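Long-range contacts in sperm-specific class P protein 34 (Caenorhabditis elegans, PDB 1M1S), which is of unknown function but belongs to the major sperm protein family, whose immunoglobulin-like beta-sandwich domain it probably uses for protein-protein association: residues 11-16 / 27-32; 81-86 / 108-113; 49-54 / 68-73; 38-43 / 98-103. All blocks are in the same frame, centred on the assembly; numbering follows the deposited sequence.

Contact 1 of 4, residues 11-16 / 27-32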
loop_
_atom_site.group_PDB
_atom_site.type_symbol
_atom_site.label_atom_id
_atom_site.label_comp_id
_atom_site.label_asym_id
_atom_site.label_seq_id
_atom_site.Cartn_x
_atom_site.Cartn_y
_atom_site.Cartn_z
ATOM N N ILE A 11 -5.272 -9.401 2.496
ATOM C CA ILE A 11 -5.409 -8.089 1.879
ATOM C C ILE A 11 -5.164 -8.201 0.378
ATOM O O ILE A 11 -4.331 -8.989 -0.077
ATOM C CB ILE A 11 -4.497 -6.992 2.485
ATOM C CG1 ILE A 11 -3.157 -6.900 1.758
ATOM C CG2 ILE A 11 -4.313 -7.206 3.966
ATOM C CD1 ILE A 11 -2.410 -5.639 2.091
ATOM N N ASN A 12 -5.984 -7.483 -0.381
ATOM C CA ASN A 12 -5.903 -7.433 -1.833
ATOM C C ASN A 12 -5.889 -5.967 -2.264
ATOM O O ASN A 12 -6.496 -5.109 -1.612
ATOM C CB ASN A 12 -7.086 -8.164 -2.471
ATOM C CG ASN A 12 -6.994 -9.671 -2.328
ATOM O OD1 ASN A 12 -5.969 -10.287 -2.651
ATOM N ND2 ASN A 12 -8.082 -10.280 -1.866
ATOM N N VAL A 13 -5.132 -5.679 -3.320
ATOM C CA VAL A 13 -5.032 -4.318 -3.824
ATOM C C VAL A 13 -5.641 -4.255 -5.215
ATOM O O VAL A 13 -5.315 -5.054 -6.098
ATOM C CB VAL A 13 -3.567 -3.807 -3.847
ATOM C CG1 VAL A 13 -3.532 -2.285 -3.917
ATOM C CG2 VAL A 13 -2.836 -4.258 -2.616
ATOM N N ASP A 14 -6.517 -3.271 -5.408
ATOM C CA ASP A 14 -7.199 -3.086 -6.648
ATOM C C ASP A 14 -6.859 -1.751 -7.278
ATOM O O ASP A 14 -7.170 -0.704 -6.732
ATOM C CB ASP A 14 -8.686 -3.231 -6.357
ATOM C CG ASP A 14 -8.988 -4.616 -5.805
ATOM O OD1 ASP A 14 -8.160 -5.530 -6.022
ATOM O OD2 ASP A 14 -10.037 -4.790 -5.150
ATOM N N PRO A 15 -6.166 -1.751 -8.435
ATOM C CA PRO A 15 -5.654 -2.879 -9.220
ATOM C C PRO A 15 -4.378 -3.363 -8.557
ATOM O O PRO A 15 -3.901 -2.762 -7.606
ATOM C CB PRO A 15 -5.373 -2.203 -10.566
ATOM C CG PRO A 15 -6.401 -1.134 -10.632
ATOM C CD PRO A 15 -6.255 -0.557 -9.260
ATOM N N PRO A 16 -3.831 -4.505 -9.026
ATOM C CA PRO A 16 -2.591 -5.022 -8.428
ATOM C C PRO A 16 -1.362 -4.452 -9.104
ATOM O O PRO A 16 -0.244 -4.942 -8.906
ATOM C CB PRO A 16 -2.714 -6.524 -8.675
ATOM C CG PRO A 16 -3.465 -6.592 -9.950
ATOM C CD PRO A 16 -4.547 -5.571 -9.732
ATOM N N SER A 27 -3.235 7.073 -10.217
ATOM C CA SER A 27 -4.115 5.909 -10.044
ATOM C C SER A 27 -4.505 5.713 -8.575
ATOM O O SER A 27 -3.678 5.878 -7.692
ATOM C CB SER A 27 -3.439 4.636 -10.538
ATOM O OG SER A 27 -2.365 4.304 -9.678
ATOM N N THR A 28 -5.755 5.332 -8.324
ATOM C CA THR A 28 -6.235 5.116 -6.955
ATOM C C THR A 28 -6.325 3.603 -6.752
ATOM O O THR A 28 -6.564 2.855 -7.714
ATOM C CB THR A 28 -7.671 5.720 -6.693
ATOM O OG1 THR A 28 -7.751 7.083 -7.146
ATOM C CG2 THR A 28 -7.971 5.713 -5.195
ATOM N N HIS A 29 -6.035 3.143 -5.534
ATOM C CA HIS A 29 -6.118 1.718 -5.239
ATOM C C HIS A 29 -6.980 1.418 -4.023
ATOM O O HIS A 29 -7.063 2.206 -3.092
ATOM C CB HIS A 29 -4.723 1.102 -5.100
ATOM C CG HIS A 29 -3.845 1.315 -6.294
ATOM N ND1 HIS A 29 -3.509 0.307 -7.173
ATOM C CD2 HIS A 29 -3.252 2.437 -6.772
ATOM C CE1 HIS A 29 -2.757 0.798 -8.141
ATOM N NE2 HIS A 29 -2.588 2.088 -7.918
ATOM N N ASN A 30 -7.635 0.275 -4.055
ATOM C CA ASN A 30 -8.505 -0.147 -2.982
ATOM C C ASN A 30 -7.813 -1.261 -2.201
ATOM O O ASN A 30 -7.530 -2.312 -2.760
ATOM C CB ASN A 30 -9.810 -0.668 -3.608
ATOM C CG ASN A 30 -10.879 -1.035 -2.582
ATOM O OD1 ASN A 30 -10.655 -0.941 -1.366
ATOM N ND2 ASN A 30 -12.054 -1.462 -3.073
ATOM N N ILE A 31 -7.482 -1.032 -0.936
ATOM C CA ILE A 31 -6.873 -2.102 -0.143
ATOM C C ILE A 31 -8.034 -2.687 0.654
ATOM O O ILE A 31 -8.620 -1.995 1.480
ATOM C CB ILE A 31 -5.771 -1.577 0.805
ATOM C CG1 ILE A 31 -4.687 -0.893 -0.010
ATOM C CG2 ILE A 31 -5.156 -2.717 1.611
ATOM C CD1 ILE A 31 -3.613 -0.243 0.821
ATOM N N THR A 32 -8.431 -3.916 0.338
ATOM C CA THR A 32 -9.546 -4.542 1.045
ATOM C C THR A 32 -9.151 -5.665 1.973
ATOM O O THR A 32 -8.279 -6.466 1.652
ATOM C CB THR A 32 -10.656 -5.007 0.092
ATOM O OG1 THR A 32 -10.087 -5.640 -1.055
ATOM C CG2 THR A 32 -11.454 -3.833 -0.354
#
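The imidazole of His29 meets Pro15 at its edge: Pro15 O lies in the ring plane and takes a hydrogen bond of 3.1 Å from His29 ND1, with an N-H...O angle of 157°. The donor is tilted 32° from the carbonyl plane. Pro15 CD also comes to 3.6 Å from His29 ND1. The second ring nitrogen, NE2, is hydrogen-bonded to Ser27 OG, which also bonds Tyr20 OH. Two bonds thus fix the rotation of the imidazole. The peptide before Pro15 is cis, and the regular pairing stops at Asp14 with Asn30. Strands 11-14 and 27-32 form an antiparallel beta hairpin of the MSP domain, an immunoglobulin-like beta sandwich. Asn12 with Thr32 and Asp14 with Asn30 are its hydrogen-bonded pairs. Between them, Val13 and Ile31 face the core. Val13 CG1, anti to the backbone N (chi1 -161°), reaches His29 CB at 3.8 Å. Ile11 and Ile31 lie side by side, CD1 to CG2 at 4.0 Å. On the outer face, Asp14 CB touches Asn30 CB at 3.9 Å.

Contact 2 of 4, residues 81-86 / 108-113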
loop_
_atom_site.group_PDB
_atom_site.type_symbol
_atom_site.label_atom_id
_atom_site.label_comp_id
_atom_site.label_asym_id
_atom_site.label_seq_id
_atom_site.Cartn_x
_atom_site.Cartn_y
_atom_site.Cartn_z
ATOM N N LYS A 81 8.318 -0.482 -7.655
ATOM C CA LYS A 81 7.324 -1.223 -6.876
ATOM C C LYS A 81 7.000 -0.606 -5.520
ATOM O O LYS A 81 7.752 0.212 -4.982
ATOM C CB LYS A 81 7.767 -2.667 -6.655
ATOM C CG LYS A 81 9.047 -2.777 -5.842
ATOM C CD LYS A 81 9.344 -4.188 -5.452
ATOM C CE LYS A 81 10.749 -4.281 -4.964
ATOM N NZ LYS A 81 10.911 -5.603 -4.359
ATOM N N ILE A 82 5.894 -1.070 -4.952
ATOM C CA ILE A 82 5.412 -0.642 -3.642
ATOM C C ILE A 82 5.135 -1.937 -2.899
ATOM O O ILE A 82 4.517 -2.847 -3.457
ATOM C CB ILE A 82 4.078 0.126 -3.758
ATOM C CG1 ILE A 82 4.336 1.605 -3.984
ATOM C CG2 ILE A 82 3.201 -0.097 -2.530
ATOM C CD1 ILE A 82 3.102 2.320 -4.352
ATOM N N VAL A 83 5.643 -2.059 -1.680
ATOM C CA VAL A 83 5.395 -3.269 -0.915
ATOM C C VAL A 83 4.528 -2.914 0.266
ATOM O O VAL A 83 4.938 -2.130 1.119
ATOM C CB VAL A 83 6.705 -3.938 -0.411
ATOM C CG1 VAL A 83 6.392 -5.257 0.270
ATOM C CG2 VAL A 83 7.620 -4.223 -1.562
ATOM N N ILE A 84 3.325 -3.476 0.311
ATOM C CA ILE A 84 2.427 -3.201 1.421
ATOM C C ILE A 84 2.555 -4.333 2.412
ATOM O O ILE A 84 2.377 -5.493 2.052
ATOM C CB ILE A 84 0.954 -3.077 0.972
ATOM C CG1 ILE A 84 0.828 -2.020 -0.107
ATOM C CG2 ILE A 84 0.064 -2.654 2.146
ATOM C CD1 ILE A 84 -0.397 -2.185 -0.874
ATOM N N GLN A 85 2.977 -3.996 3.626
ATOM C CA GLN A 85 3.097 -4.984 4.700
ATOM C C GLN A 85 1.872 -4.784 5.571
ATOM O O GLN A 85 1.359 -3.664 5.643
ATOM C CB GLN A 85 4.345 -4.739 5.552
ATOM C CG GLN A 85 5.678 -4.838 4.806
ATOM C CD GLN A 85 6.868 -4.953 5.749
ATOM O OE1 GLN A 85 6.855 -4.396 6.848
ATOM N NE2 GLN A 85 7.895 -5.707 5.332
ATOM N N TYR A 86 1.366 -5.853 6.184
ATOM C CA TYR A 86 0.200 -5.731 7.074
ATOM C C TYR A 86 0.384 -6.474 8.374
ATOM O O TYR A 86 1.332 -7.229 8.536
ATOM C CB TYR A 86 -1.121 -6.159 6.409
ATOM C CG TYR A 86 -1.122 -7.542 5.827
ATOM C CD1 TYR A 86 -1.478 -8.670 6.596
ATOM C CD2 TYR A 86 -0.746 -7.735 4.501
ATOM C CE1 TYR A 86 -1.441 -9.960 6.033
ATOM C CE2 TYR A 86 -0.716 -8.992 3.939
ATOM C CZ TYR A 86 -1.052 -10.094 4.700
ATOM O OH TYR A 86 -0.925 -11.319 4.113
ATOM N N GLU A 108 3.028 -9.448 2.878
ATOM C CA GLU A 108 3.261 -8.329 1.978
ATOM C C GLU A 108 2.806 -8.594 0.559
ATOM O O GLU A 108 2.947 -9.705 0.048
ATOM C CB GLU A 108 4.740 -7.890 1.971
ATOM C CG GLU A 108 5.767 -9.020 2.022
ATOM C CD GLU A 108 7.224 -8.570 1.805
ATOM O OE1 GLU A 108 7.684 -8.676 0.642
ATOM O OE2 GLU A 108 7.914 -8.162 2.786
ATOM N N ILE A 109 2.217 -7.564 -0.039
ATOM C CA ILE A 109 1.751 -7.584 -1.415
ATOM C C ILE A 109 2.647 -6.582 -2.164
ATOM O O ILE A 109 3.056 -5.563 -1.596
ATOM C CB ILE A 109 0.260 -7.179 -1.484
ATOM C CG1 ILE A 109 -0.654 -8.407 -1.393
ATOM C CG2 ILE A 109 -0.040 -6.483 -2.784
ATOM C CD1 ILE A 109 -0.642 -9.143 -0.086
ATOM N N ILE A 110 2.992 -6.899 -3.411
ATOM C CA ILE A 110 3.862 -6.047 -4.230
ATOM C C ILE A 110 3.095 -5.385 -5.361
ATOM O O ILE A 110 2.722 -6.043 -6.324
ATOM C CB ILE A 110 5.060 -6.874 -4.872
ATOM C CG1 ILE A 110 6.107 -7.208 -3.813
ATOM C CG2 ILE A 110 5.746 -6.109 -6.015
ATOM C CD1 ILE A 110 7.264 -8.068 -4.324
ATOM N N VAL A 111 2.853 -4.088 -5.265
ATOM C CA VAL A 111 2.172 -3.418 -6.359
ATOM C C VAL A 111 3.238 -2.927 -7.352
ATOM O O VAL A 111 4.173 -2.204 -6.981
ATOM C CB VAL A 111 1.344 -2.244 -5.857
ATOM C CG1 VAL A 111 0.443 -1.708 -6.974
ATOM C CG2 VAL A 111 0.553 -2.666 -4.617
ATOM N N LYS A 112 3.128 -3.385 -8.596
ATOM C CA LYS A 112 4.067 -2.996 -9.637
ATOM C C LYS A 112 3.704 -1.602 -10.086
ATOM O O LYS A 112 2.546 -1.222 -10.033
ATOM C CB LYS A 112 3.938 -3.923 -10.835
ATOM C CG LYS A 112 3.928 -5.403 -10.529
ATOM C CD LYS A 112 3.985 -6.190 -11.842
ATOM C CE LYS A 112 4.528 -7.595 -11.643
ATOM N NZ LYS A 112 5.045 -8.230 -12.887
ATOM N N LEU A 113 4.700 -0.824 -10.482
ATOM C CA LEU A 113 4.462 0.527 -10.982
ATOM C C LEU A 113 5.285 0.700 -12.276
ATOM O O LEU A 113 6.499 0.950 -12.247
ATOM C CB LEU A 113 4.811 1.579 -9.917
ATOM C CG LEU A 113 4.062 1.551 -8.566
ATOM C CD1 LEU A 113 4.645 2.583 -7.609
ATOM C CD2 LEU A 113 2.556 1.756 -8.746
#
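Ile82, Ile84, Val111 and Leu113 form the apolar centre of this strand pair. Ile82 CD1 meets Leu113 CD1 at 3.6 Å, methyl against methyl. Ile84 CD1 reaches across to Val111 CG2 at 3.9 Å. Its CG1 stands anti to the carbonyl carbon (chi1 -56°), and the extended chain carries CD1 to the valine. The same face is covered by Val43 and Phe41 of strand 38-45, and by Ile70 and Leu68 of strand 65-72. At one end of this layer the Tyr86 ring takes Ile109 CD1 at its edge, 4.0 Å from CE2. The backbone between the strands is regular. Ile82 with Val111 and Ile84 with Ile109 are hydrogen-bonded pairs, each joined by two backbone N-H...O bonds. Alternate residues turn to the other face. There Val83 and Ile110 lie side by side, with Val83 CG2 at 4.0 Å from Ile110 CG1. Val83 CG1 packs closely on Glu108 CB at 3.5 Å, and the carboxylate passes near the same methyl. The aliphatic part of Lys81 crosses Ile110, CB to CG2 at 4.0 Å. This face ends in charge: Lys81 NZ and Glu108 OE1 are 6.7 Å apart, too far for contact, but their opposite charges may attract weakly. Strand 79-89 also pairs with 38-45 on its other side. One apolar face turned to the core, and an outer face that mixes Val83 and Ile110 with Lys81 and Glu108, on paired antiparallel strands, are typical of an immunoglobulin-like beta sandwich such as the MSP domain.

Contact 3 of 4, residues 49-54 / 68-73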
loop_
_atom_site.group_PDB
_atom_site.type_symbol
_atom_site.label_atom_id
_atom_site.label_comp_id
_atom_site.label_asym_id
_atom_site.label_seq_id
_atom_site.Cartn_x
_atom_site.Cartn_y
_atom_site.Cartn_z
ATOM N N GLU A 49 10.589 9.418 -5.750
ATOM C CA GLU A 49 11.047 10.546 -6.548
ATOM C C GLU A 49 10.330 10.758 -7.879
ATOM O O GLU A 49 10.583 11.751 -8.554
ATOM C CB GLU A 49 12.550 10.416 -6.771
ATOM C CG GLU A 49 13.213 11.513 -7.585
ATOM C CD GLU A 49 14.417 10.967 -8.320
ATOM O OE1 GLU A 49 15.020 10.002 -7.796
ATOM O OE2 GLU A 49 14.744 11.456 -9.423
ATOM N N HIS A 50 9.521 9.789 -8.300
ATOM C CA HIS A 50 8.717 9.910 -9.522
ATOM C C HIS A 50 7.340 9.493 -9.030
ATOM O O HIS A 50 6.328 9.734 -9.669
ATOM C CB HIS A 50 9.141 8.949 -10.629
ATOM C CG HIS A 50 10.561 9.109 -11.085
ATOM N ND1 HIS A 50 11.041 10.294 -11.637
ATOM C CD2 HIS A 50 11.594 8.268 -11.040
ATOM C CE1 HIS A 50 12.328 10.146 -11.875
ATOM N NE2 HIS A 50 12.701 8.931 -11.533
ATOM N N TYR A 51 7.323 8.848 -7.871
ATOM C CA TYR A 51 6.091 8.394 -7.259
ATOM C C TYR A 51 5.851 9.035 -5.898
ATOM O O TYR A 51 6.787 9.277 -5.138
ATOM C CB TYR A 51 6.123 6.875 -7.134
ATOM C CG TYR A 51 6.046 6.196 -8.475
ATOM C CD1 TYR A 51 7.174 5.632 -9.075
ATOM C CD2 TYR A 51 4.836 6.127 -9.159
ATOM C CE1 TYR A 51 7.088 5.020 -10.334
ATOM C CE2 TYR A 51 4.749 5.524 -10.405
ATOM C CZ TYR A 51 5.870 4.973 -10.986
ATOM O OH TYR A 51 5.752 4.407 -12.226
ATOM N N ARG A 52 4.590 9.349 -5.632
ATOM C CA ARG A 52 4.150 9.944 -4.385
ATOM C C ARG A 52 2.933 9.146 -3.959
ATOM O O ARG A 52 1.824 9.350 -4.460
ATOM C CB ARG A 52 3.787 11.401 -4.613
ATOM C CG ARG A 52 2.924 12.039 -3.530
ATOM C CD ARG A 52 2.576 13.477 -3.941
ATOM N NE ARG A 52 1.197 13.892 -3.654
ATOM C CZ ARG A 52 0.494 14.733 -4.418
ATOM N NH1 ARG A 52 1.035 15.250 -5.515
ATOM N NH2 ARG A 52 -0.747 15.061 -4.082
ATOM N N VAL A 53 3.176 8.197 -3.059
ATOM C CA VAL A 53 2.137 7.321 -2.528
ATOM C C VAL A 53 1.594 7.824 -1.160
ATOM O O VAL A 53 2.336 8.387 -0.343
ATOM C CB VAL A 53 2.641 5.862 -2.510
ATOM C CG1 VAL A 53 1.521 4.896 -2.238
ATOM C CG2 VAL A 53 3.259 5.545 -3.823
ATOM N N ARG A 54 0.281 7.706 -0.962
ATOM C CA ARG A 54 -0.383 8.179 0.261
ATOM C C ARG A 54 -1.549 7.267 0.627
ATOM O O ARG A 54 -2.350 6.910 -0.230
ATOM C CB ARG A 54 -0.935 9.605 0.064
ATOM C CG ARG A 54 0.055 10.635 -0.421
ATOM C CD ARG A 54 -0.402 12.035 -0.102
ATOM N NE ARG A 54 0.557 13.036 -0.570
ATOM C CZ ARG A 54 1.823 13.127 -0.171
ATOM N NH1 ARG A 54 2.315 12.269 0.713
ATOM N NH2 ARG A 54 2.602 14.075 -0.674
ATOM N N LEU A 68 -5.537 3.859 -1.382
ATOM C CA LEU A 68 -4.149 4.175 -1.536
ATOM C C LEU A 68 -3.987 5.106 -2.722
ATOM O O LEU A 68 -4.523 4.836 -3.787
ATOM C CB LEU A 68 -3.330 2.874 -1.786
ATOM C CG LEU A 68 -1.807 2.936 -1.831
ATOM C CD1 LEU A 68 -1.245 3.522 -0.529
ATOM C CD2 LEU A 68 -1.251 1.533 -2.076
ATOM N N ASP A 69 -3.274 6.215 -2.487
ATOM C CA ASP A 69 -3.003 7.219 -3.497
ATOM C C ASP A 69 -1.536 7.233 -3.947
ATOM O O ASP A 69 -0.681 7.642 -3.157
ATOM C CB ASP A 69 -3.449 8.598 -3.028
ATOM C CG ASP A 69 -4.917 8.721 -2.846
ATOM O OD1 ASP A 69 -5.578 7.740 -3.288
ATOM O OD2 ASP A 69 -5.405 9.731 -2.316
ATOM N N ILE A 70 -1.248 6.729 -5.153
ATOM C CA ILE A 70 0.097 6.703 -5.768
ATOM C C ILE A 70 0.062 7.817 -6.829
ATOM O O ILE A 70 -0.899 7.867 -7.587
ATOM C CB ILE A 70 0.362 5.315 -6.428
ATOM C CG1 ILE A 70 -0.010 4.233 -5.467
ATOM C CG2 ILE A 70 1.740 5.212 -6.949
ATOM C CD1 ILE A 70 0.019 2.812 -6.009
ATOM N N ASN A 71 1.064 8.695 -6.899
ATOM C CA ASN A 71 1.009 9.760 -7.892
ATOM C C ASN A 71 2.292 9.811 -8.707
ATOM O O ASN A 71 3.375 10.069 -8.173
ATOM C CB ASN A 71 0.698 11.102 -7.234
ATOM C CG ASN A 71 0.462 12.219 -8.242
ATOM O OD1 ASN A 71 -0.173 12.006 -9.277
ATOM N ND2 ASN A 71 1.039 13.400 -7.978
ATOM N N ARG A 72 2.170 9.544 -10.009
ATOM C CA ARG A 72 3.315 9.583 -10.906
ATOM C C ARG A 72 3.603 11.019 -11.319
ATOM O O ARG A 72 2.697 11.804 -11.640
ATOM C CB ARG A 72 3.098 8.691 -12.150
ATOM C CG ARG A 72 4.166 8.779 -13.254
ATOM C CD ARG A 72 5.515 8.130 -12.881
ATOM N NE ARG A 72 6.564 8.471 -13.851
ATOM C CZ ARG A 72 7.775 7.907 -13.902
ATOM N NH1 ARG A 72 8.122 6.955 -13.033
ATOM N NH2 ARG A 72 8.632 8.250 -14.861
ATOM N N LEU A 73 4.885 11.351 -11.212
ATOM C CA LEU A 73 5.430 12.660 -11.542
ATOM C C LEU A 73 6.370 12.493 -12.738
ATOM O O LEU A 73 6.816 11.380 -13.037
ATOM C CB LEU A 73 6.229 13.175 -10.343
ATOM C CG LEU A 73 5.447 13.251 -9.034
ATOM C CD1 LEU A 73 6.368 13.031 -7.852
ATOM C CD2 LEU A 73 4.688 14.573 -8.950
#
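Segments 49-54 and 68-73 run antiparallel, their strand axes 169° apart in direction and 4.2 Å apart at closest approach. Leu73 N gives a sound hydrogen bond to His50 O at 2.7 Å, whereas the bond from Asn71 N to Arg52 O is bent and weak. Side chains pack on both faces; on the inner one Arg72 folds back over this end of the hairpin. Its CG is anti to the backbone N, and the bend at chi2 (72°) turns the guanidinium toward His50 and Tyr51. His50 CB sits over one face of that group, 3.3 Å from Arg72 NH1. Tyr51 CE1 lies at its edge, in plane, 3.5 Å from Arg72 NH1, with ring and guanidinium planes 65° apart. The other nitrogens bond beyond the hairpin: NE to Ala22 O and NH2 to Pro76 O. These bonds hold the guanidinium in place beside the tyrosine. The Tyr51 ring also touches Ile70, CD2 to CG2 at 3.9 Å, and meets the ring of Tyr20. An alanine in place of Tyr51 removes the ring at the edge of the Arg72 guanidinium, which would probably be less firmly held on that side, with a gap beside Ile70 CG2. Further along, Val53 packs tightly: its CG2 is 3.5 Å from Ile70 CG2, and its CG1 is 3.5 Å from Leu68 CD1. On the outer face Arg52 and Asn71 lie side by side, and Asp69 makes a salt bridge with Lys67. Strands 51-60 and 65-72 follow each other in the chain and pair antiparallel, a beta hairpin of the MSP beta sandwich.

Contact 4 of 4, residues 38-43 / 98-103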
loop_
_atom_site.group_PDB
_atom_site.type_symbol
_atom_site.label_atom_id
_atom_site.label_comp_id
_atom_site.label_asym_id
_atom_site.label_seq_id
_atom_site.Cartn_x
_atom_site.Cartn_y
_atom_site.Cartn_z
ATOM N N ARG A 38 -8.840 -6.349 12.746
ATOM C CA ARG A 38 -8.408 -5.115 12.115
ATOM C C ARG A 38 -6.954 -5.256 11.678
ATOM O O ARG A 38 -6.188 -6.046 12.242
ATOM C CB ARG A 38 -8.588 -3.946 13.083
ATOM C CG ARG A 38 -8.664 -2.560 12.428
ATOM C CD ARG A 38 -9.625 -1.645 13.230
ATOM N NE ARG A 38 -9.080 -0.325 13.583
ATOM C CZ ARG A 38 -8.241 -0.086 14.588
ATOM N NH1 ARG A 38 -7.813 -1.069 15.369
ATOM N NH2 ARG A 38 -7.851 1.149 14.824
ATOM N N LEU A 39 -6.605 -4.521 10.626
ATOM C CA LEU A 39 -5.259 -4.538 10.067
ATOM C C LEU A 39 -4.592 -3.156 10.031
ATOM O O LEU A 39 -5.256 -2.108 9.982
ATOM C CB LEU A 39 -5.271 -5.130 8.648
ATOM C CG LEU A 39 -5.830 -6.526 8.380
ATOM C CD1 LEU A 39 -5.943 -6.719 6.885
ATOM C CD2 LEU A 39 -4.961 -7.599 9.012
ATOM N N ALA A 40 -3.264 -3.185 10.069
ATOM C CA ALA A 40 -2.445 -1.995 10.010
ATOM C C ALA A 40 -1.611 -2.225 8.774
ATOM O O ALA A 40 -1.219 -3.346 8.509
ATOM C CB ALA A 40 -1.557 -1.907 11.237
ATOM N N PHE A 41 -1.404 -1.208 7.963
ATOM C CA PHE A 41 -0.580 -1.431 6.797
ATOM C C PHE A 41 0.552 -0.423 6.695
ATOM O O PHE A 41 0.405 0.732 7.111
ATOM C CB PHE A 41 -1.421 -1.544 5.509
ATOM C CG PHE A 41 -2.055 -0.256 5.044
ATOM C CD1 PHE A 41 -1.358 0.624 4.215
ATOM C CD2 PHE A 41 -3.368 0.050 5.376
ATOM C CE1 PHE A 41 -1.962 1.789 3.711
ATOM C CE2 PHE A 41 -3.990 1.218 4.877
ATOM C CZ PHE A 41 -3.281 2.089 4.044
ATOM N N LYS A 42 1.679 -0.894 6.162
ATOM C CA LYS A 42 2.880 -0.097 5.956
ATOM C C LYS A 42 3.193 -0.114 4.472
ATOM O O LYS A 42 3.231 -1.182 3.879
ATOM C CB LYS A 42 4.048 -0.728 6.700
ATOM C CG LYS A 42 5.371 -0.037 6.441
ATOM C CD LYS A 42 6.459 -0.632 7.270
ATOM C CE LYS A 42 7.755 0.060 6.976
ATOM N NZ LYS A 42 8.885 -0.440 7.813
ATOM N N VAL A 43 3.476 1.049 3.889
ATOM C CA VAL A 43 3.787 1.150 2.455
ATOM C C VAL A 43 5.255 1.527 2.145
ATOM O O VAL A 43 5.683 2.655 2.387
ATOM C CB VAL A 43 2.798 2.127 1.768
ATOM C CG1 VAL A 43 2.970 2.128 0.271
ATOM C CG2 VAL A 43 1.400 1.741 2.122
ATOM N N ALA A 98 2.739 1.103 15.378
ATOM C CA ALA A 98 3.065 0.229 16.509
ATOM C C ALA A 98 3.422 -1.219 16.150
ATOM O O ALA A 98 4.503 -1.690 16.528
ATOM C CB ALA A 98 1.987 0.282 17.568
ATOM N N PRO A 99 2.570 -1.921 15.358
ATOM C CA PRO A 99 2.958 -3.302 15.035
ATOM C C PRO A 99 4.118 -3.420 14.023
ATOM O O PRO A 99 4.591 -4.515 13.766
ATOM C CB PRO A 99 1.652 -3.912 14.505
ATOM C CG PRO A 99 1.016 -2.776 13.849
ATOM C CD PRO A 99 1.220 -1.636 14.831
ATOM N N PHE A 100 4.578 -2.299 13.465
ATOM C CA PHE A 100 5.690 -2.324 12.500
ATOM C C PHE A 100 7.014 -1.950 13.152
ATOM O O PHE A 100 8.051 -2.519 12.821
ATOM C CB PHE A 100 5.383 -1.458 11.272
ATOM C CG PHE A 100 4.178 -1.922 10.505
ATOM C CD1 PHE A 100 3.012 -1.154 10.493
ATOM C CD2 PHE A 100 4.177 -3.168 9.874
ATOM C CE1 PHE A 100 1.845 -1.609 9.877
ATOM C CE2 PHE A 100 3.017 -3.645 9.249
ATOM C CZ PHE A 100 1.841 -2.858 9.254
ATOM N N LYS A 101 6.963 -1.002 14.091
ATOM C CA LYS A 101 8.123 -0.573 14.876
ATOM C C LYS A 101 8.460 -1.777 15.767
ATOM O O LYS A 101 9.520 -1.832 16.405
ATOM C CB LYS A 101 7.732 0.614 15.780
ATOM C CG LYS A 101 7.597 1.973 15.109
ATOM C CD LYS A 101 7.158 3.042 16.115
ATOM C CE LYS A 101 7.468 4.436 15.606
ATOM N NZ LYS A 101 6.949 5.477 16.511
ATOM N N ALA A 102 7.484 -2.691 15.839
ATOM C CA ALA A 102 7.533 -3.921 16.630
ATOM C C ALA A 102 8.035 -5.133 15.856
ATOM O O ALA A 102 8.364 -6.163 16.460
ATOM C CB ALA A 102 6.144 -4.233 17.188
ATOM N N GLY A 103 8.039 -5.050 14.528
ATOM C CA GLY A 103 8.489 -6.186 13.733
ATOM C C GLY A 103 7.378 -7.223 13.647
ATOM O O GLY A 103 7.610 -8.432 13.684
#
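Strand 38-43 runs past a short, weakly bonded helical turn at about 98-101, and no backbone pairing joins them. The nearest CA atoms, Ala40 to Pro99 and Lys42 to Phe100, are both 7.5 Å apart, so side chains bridge the distance. Phe100 does most of this. Lys42 CB lies over the centre of one ring face, 3.7 Å from the ring centroid and 1° off the normal, a well-centred CH-pi contact. Lys42 has CG anti to the backbone N (chi1 175°), and its extended chain slides past the phenylalanine in the opposite direction. The opposite ring face takes Pro99 CG, which is offset toward the rim. At the edge, near the ring plane, Phe100 CZ comes to 3.2 Å from Ala40 O. Strand 38-45 is an inner strand of the MSP beta sandwich, between 51-60 and 79-89, and the turn belongs to the connection from 79-89 to 107-115. The contact therefore lays this connection against the sheet. Ala40 CB points toward the turn and touches both residues, at 3.8 Å from Pro99 CG and 3.7 Å from Phe100 CE1. With the ring of Phe100 cut back to an alanine, Lys42 CB loses the face it lies on, and the turn would probably be held less closely to the strand at Ala40. The turn ends in a Schellman motif at Gly103, whose positive phi (79°) favours glycine. Gly103 N bonds back to Phe100 O at 3.1 Å. Neighbouring strands flank the site: Ala40 also touches Phe59 and Val89, and Lys42 touches Tyr57.

All four contacts belong to one MSP domain and its seven-stranded sheet. Along the chain contact 1 closes first. Contact 3 is nested inside the loop closed by contact 4, and contacts 2 and 4 alternate. The centres of contacts 1 and 2 are about 10 Å apart, and those of contacts 3 and 4 about 21 Å, on opposite sides of the chain's centre. Contacts 1 and 2 meet where Val13 packs on Ile84 and Ile109. Contact 2 reaches contact 3 through Ile82, which touches Val53 and Ile70. Backbone pairing of Gln85 with Lys42 ties contact 2 to contact 4. Hairpins 11-33 and 51-72 and strands 38-45, 79-89 and 107-115 share one apolar core, with contact 4 fixing turn 98-101 outside 38-45.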